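Local coordinates for maleate cis-trans isomerase (PDB 4FQ5), which probably catalyses the cis-trans isomerization of the C2-C3 double bond of maleate to give fumarate, at residues 191-202 with 223-233. The protein carries 1 engineered substitution. Numbering follows the deposited sequence.
With MAE (maleic acid), chain C.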
# COMPACT_ATOMS: atom_id res chain seq x y z
N LEU A 191 15.20 -24.81 -4.63
CA LEU A 191 13.98 -24.43 -5.33
C LEU A 191 12.78 -25.29 -4.90
O LEU A 191 11.65 -24.79 -4.84
CB LEU A 191 14.17 -24.46 -6.85
CG LEU A 191 14.99 -23.28 -7.39
CD1 LEU A 191 15.42 -23.54 -8.82
CD2 LEU A 191 14.23 -21.97 -7.28
N ALA A 192 13.01 -26.56 -4.59
CA ALA A 192 11.95 -27.40 -4.03
C ALA A 192 11.56 -26.95 -2.62
O ALA A 192 10.39 -27.02 -2.24
CB ALA A 192 12.34 -28.87 -4.05
N VAL A 193 12.53 -26.45 -1.85
CA VAL A 193 12.25 -25.90 -0.52
C VAL A 193 11.28 -24.71 -0.63
O VAL A 193 10.33 -24.60 0.16
CB VAL A 193 13.54 -25.47 0.24
CG1 VAL A 193 13.20 -24.75 1.54
CG2 VAL A 193 14.43 -26.68 0.52
N ALA A 194 11.51 -23.84 -1.61
CA ALA A 194 10.62 -22.71 -1.88
C ALA A 194 9.20 -23.14 -2.27
O ALA A 194 8.24 -22.41 -2.04
CB ALA A 194 11.21 -21.81 -2.95
N ALA A 195 9.08 -24.34 -2.84
CA ALA A 195 7.80 -24.84 -3.32
C ALA A 195 6.96 -25.50 -2.23
O ALA A 195 5.79 -25.83 -2.46
CB ALA A 195 8.00 -25.79 -4.50
N HIS A 196 7.54 -25.70 -1.04
CA HIS A 196 6.83 -26.30 0.09
C HIS A 196 5.69 -25.44 0.52
O HIS A 196 5.86 -24.25 0.83
CB HIS A 196 7.77 -26.57 1.26
CG HIS A 196 7.08 -27.15 2.47
ND1 HIS A 196 6.77 -28.46 2.57
CD2 HIS A 196 6.63 -26.55 3.64
CE1 HIS A 196 6.15 -28.68 3.74
NE2 HIS A 196 6.07 -27.51 4.40
N ASP A 197 4.50 -26.04 0.57
CA ASP A 197 3.27 -25.33 0.91
C ASP A 197 3.29 -24.91 2.38
O ASP A 197 3.33 -25.77 3.27
CB ASP A 197 2.06 -26.22 0.61
CG ASP A 197 0.73 -25.48 0.71
OD1 ASP A 197 0.62 -24.45 1.42
OD2 ASP A 197 -0.22 -25.95 0.07
N PRO A 198 3.28 -23.59 2.66
CA PRO A 198 3.28 -23.14 4.05
C PRO A 198 2.03 -23.56 4.84
O PRO A 198 2.06 -23.55 6.08
CB PRO A 198 3.37 -21.61 3.94
CG PRO A 198 2.89 -21.29 2.56
CD PRO A 198 3.27 -22.46 1.71
N MET A 199 0.97 -23.94 4.14
CA MET A 199 -0.26 -24.38 4.81
C MET A 199 -0.13 -25.80 5.37
O MET A 199 -0.97 -26.23 6.16
CB MET A 199 -1.49 -24.25 3.91
CG MET A 199 -1.89 -22.80 3.59
SD MET A 199 -1.94 -21.68 5.01
CE MET A 199 -3.06 -22.54 6.11
N ASN A 200 0.93 -26.51 4.97
CA ASN A 200 1.30 -27.78 5.60
C ASN A 200 1.86 -27.59 7.00
O ASN A 200 1.82 -28.50 7.81
CB ASN A 200 2.33 -28.53 4.75
CG ASN A 200 1.76 -29.04 3.44
OD1 ASN A 200 0.56 -29.23 3.29
ND2 ASN A 200 2.64 -29.29 2.48
N LEU A 201 2.40 -26.40 7.28
CA LEU A 201 3.15 -26.17 8.52
C LEU A 201 2.33 -26.29 9.82
O LEU A 201 2.83 -26.84 10.79
CB LEU A 201 3.94 -24.85 8.47
CG LEU A 201 5.07 -24.77 7.44
CD1 LEU A 201 5.60 -23.35 7.36
CD2 LEU A 201 6.20 -25.74 7.77
N PRO A 202 1.08 -25.76 9.84
CA PRO A 202 0.28 -25.93 11.05
C PRO A 202 0.08 -27.40 11.46
O PRO A 202 0.12 -27.71 12.65
CB PRO A 202 -1.05 -25.28 10.68
CG PRO A 202 -0.67 -24.22 9.69
CD PRO A 202 0.41 -24.87 8.87
N GLN A 223 14.64 -20.00 3.10
CA GLN A 223 13.99 -20.36 1.84
C GLN A 223 12.56 -20.91 2.01
O GLN A 223 11.72 -20.72 1.13
CB GLN A 223 14.83 -21.36 1.04
CG GLN A 223 14.26 -21.75 -0.32
CD GLN A 223 14.38 -20.67 -1.38
OE1 GLN A 223 14.05 -19.49 -1.14
NE2 GLN A 223 14.81 -21.06 -2.57
N MET A 224 12.30 -21.59 3.11
CA MET A 224 10.99 -22.20 3.31
C MET A 224 9.97 -21.14 3.72
O MET A 224 10.14 -20.52 4.77
CB MET A 224 11.06 -23.30 4.38
CG MET A 224 9.73 -24.01 4.57
SD MET A 224 9.85 -25.48 5.59
CE MET A 224 10.13 -24.81 7.22
N PRO A 225 8.93 -20.91 2.90
CA PRO A 225 7.92 -19.90 3.23
C PRO A 225 7.18 -20.26 4.51
O PRO A 225 6.83 -21.42 4.72
CB PRO A 225 6.95 -19.95 2.03
CG PRO A 225 7.69 -20.64 0.95
CD PRO A 225 8.65 -21.58 1.62
N SER A 226 6.97 -19.28 5.37
CA SER A 226 6.28 -19.54 6.63
C SER A 226 5.44 -18.36 7.08
O SER A 226 4.55 -18.52 7.91
CB SER A 226 7.27 -19.93 7.72
OG SER A 226 8.13 -18.84 8.02
N LEU A 227 5.73 -17.18 6.55
CA LEU A 227 5.08 -15.95 7.01
C LEU A 227 3.55 -16.05 7.07
O LEU A 227 2.94 -15.65 8.06
CB LEU A 227 5.52 -14.74 6.18
CG LEU A 227 4.95 -13.37 6.56
CD1 LEU A 227 5.21 -13.07 8.03
CD2 LEU A 227 5.53 -12.29 5.67
N ASN A 228 2.95 -16.61 6.03
CA ASN A 228 1.49 -16.70 5.94
C ASN A 228 0.83 -17.73 6.87
O ASN A 228 -0.40 -17.83 6.91
CB ASN A 228 1.07 -16.93 4.48
CG ASN A 228 1.32 -15.72 3.60
OD1 ASN A 228 1.24 -14.58 4.07
ND2 ASN A 228 1.60 -15.95 2.33
N ALA A 229 1.64 -18.47 7.63
CA ALA A 229 1.14 -19.45 8.59
C ALA A 229 1.41 -19.06 10.04
O ALA A 229 0.92 -19.70 10.96
CB ALA A 229 1.70 -20.84 8.29
N ILE A 230 2.19 -17.99 10.23
CA ILE A 230 2.65 -17.60 11.56
C ILE A 230 1.52 -17.29 12.55
O ILE A 230 1.52 -17.80 13.68
CB ILE A 230 3.65 -16.42 11.50
CG1 ILE A 230 4.99 -16.91 10.91
CG2 ILE A 230 3.84 -15.79 12.88
CD1 ILE A 230 6.04 -15.83 10.74
N THR A 231 0.57 -16.45 12.14
CA THR A 231 -0.50 -16.02 13.05
C THR A 231 -1.45 -17.18 13.37
O THR A 231 -1.88 -17.31 14.51
CB THR A 231 -1.29 -14.81 12.51
OG1 THR A 231 -1.83 -15.12 11.21
CG2 THR A 231 -0.39 -13.60 12.40
N MET A 232 -1.74 -18.00 12.36
CA MET A 232 -2.54 -19.22 12.53
C MET A 232 -1.93 -20.14 13.59
O MET A 232 -2.62 -20.59 14.50
CB MET A 232 -2.64 -19.98 11.21
CG MET A 232 -3.71 -19.48 10.26
SD MET A 232 -3.48 -20.19 8.61
CE MET A 232 -5.01 -19.72 7.80
N VAL A 233 -0.63 -20.40 13.46
CA VAL A 233 0.09 -21.28 14.39
C VAL A 233 0.14 -20.72 15.81
O VAL A 233 0.02 -21.47 16.78
CB VAL A 233 1.50 -21.65 13.87
CG1 VAL A 233 2.27 -22.45 14.92
CG2 VAL A 233 1.38 -22.46 12.59
C1 MAE C . 18.16 -20.85 2.37
O1 MAE C . 17.91 -20.46 1.22
O2 MAE C . 17.29 -21.24 3.16
C2 MAE C . 19.57 -20.88 2.80
C3 MAE C . 19.97 -20.98 4.05
C4 MAE C . 19.08 -21.05 5.23
O3 MAE C . 19.05 -22.09 5.87
O4 MAE C . 18.41 -20.07 5.59
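At the wall of the maleate pocket, in the arylmalonate decarboxylase-type fold with its two parallel four-stranded sheets, Gln223 lies against Val193 and Ala194 of helix 190-194. The backbone N of Gln223 gives a bent hydrogen bond to O2 of maleic acid (2.9 Å, N-H...O 135°). With CG anti to the backbone N (chi1 -178°) and a bend at chi2, the side chain turns from the ligand onto the helix, where Gln223 CG meets Val193 CG1 at 3.7 Å. The small Ala194 leaves room for the flat amide, and Gln223 NE2 comes to 3.7 Å from Ala194 CB; Asn190 O and Ser37 O take the hydrogen bonds of NE2, and Ile39 N donates to Gln223 OE1, so the buried amide is satisfied and its rotation fixed.

No hydrogen bond joins 191-202 to 223-233 at any point, and apolar groups do the work. Met224 runs alongside His196, its SD 4.5 Å from the ring centroid in an oblique sulfur-aromatic contact, and a bend at chi3 (71°) carries CE toward Leu201 CD2. Leu201 also sets CD1 beside Ser226 CB. Pro225 suits the loop, resting CG on Ala194 O; Pro202 suits the first turn of helix 201-206, where proline's missing N-H costs no helical bond, and packs CG on Val233 CG2. Met232, which also packs on Gly271 of a neighbouring subunit, crosses Met199 at about a right angle, Met199 CE touching Met232 SD at 3.5 Å.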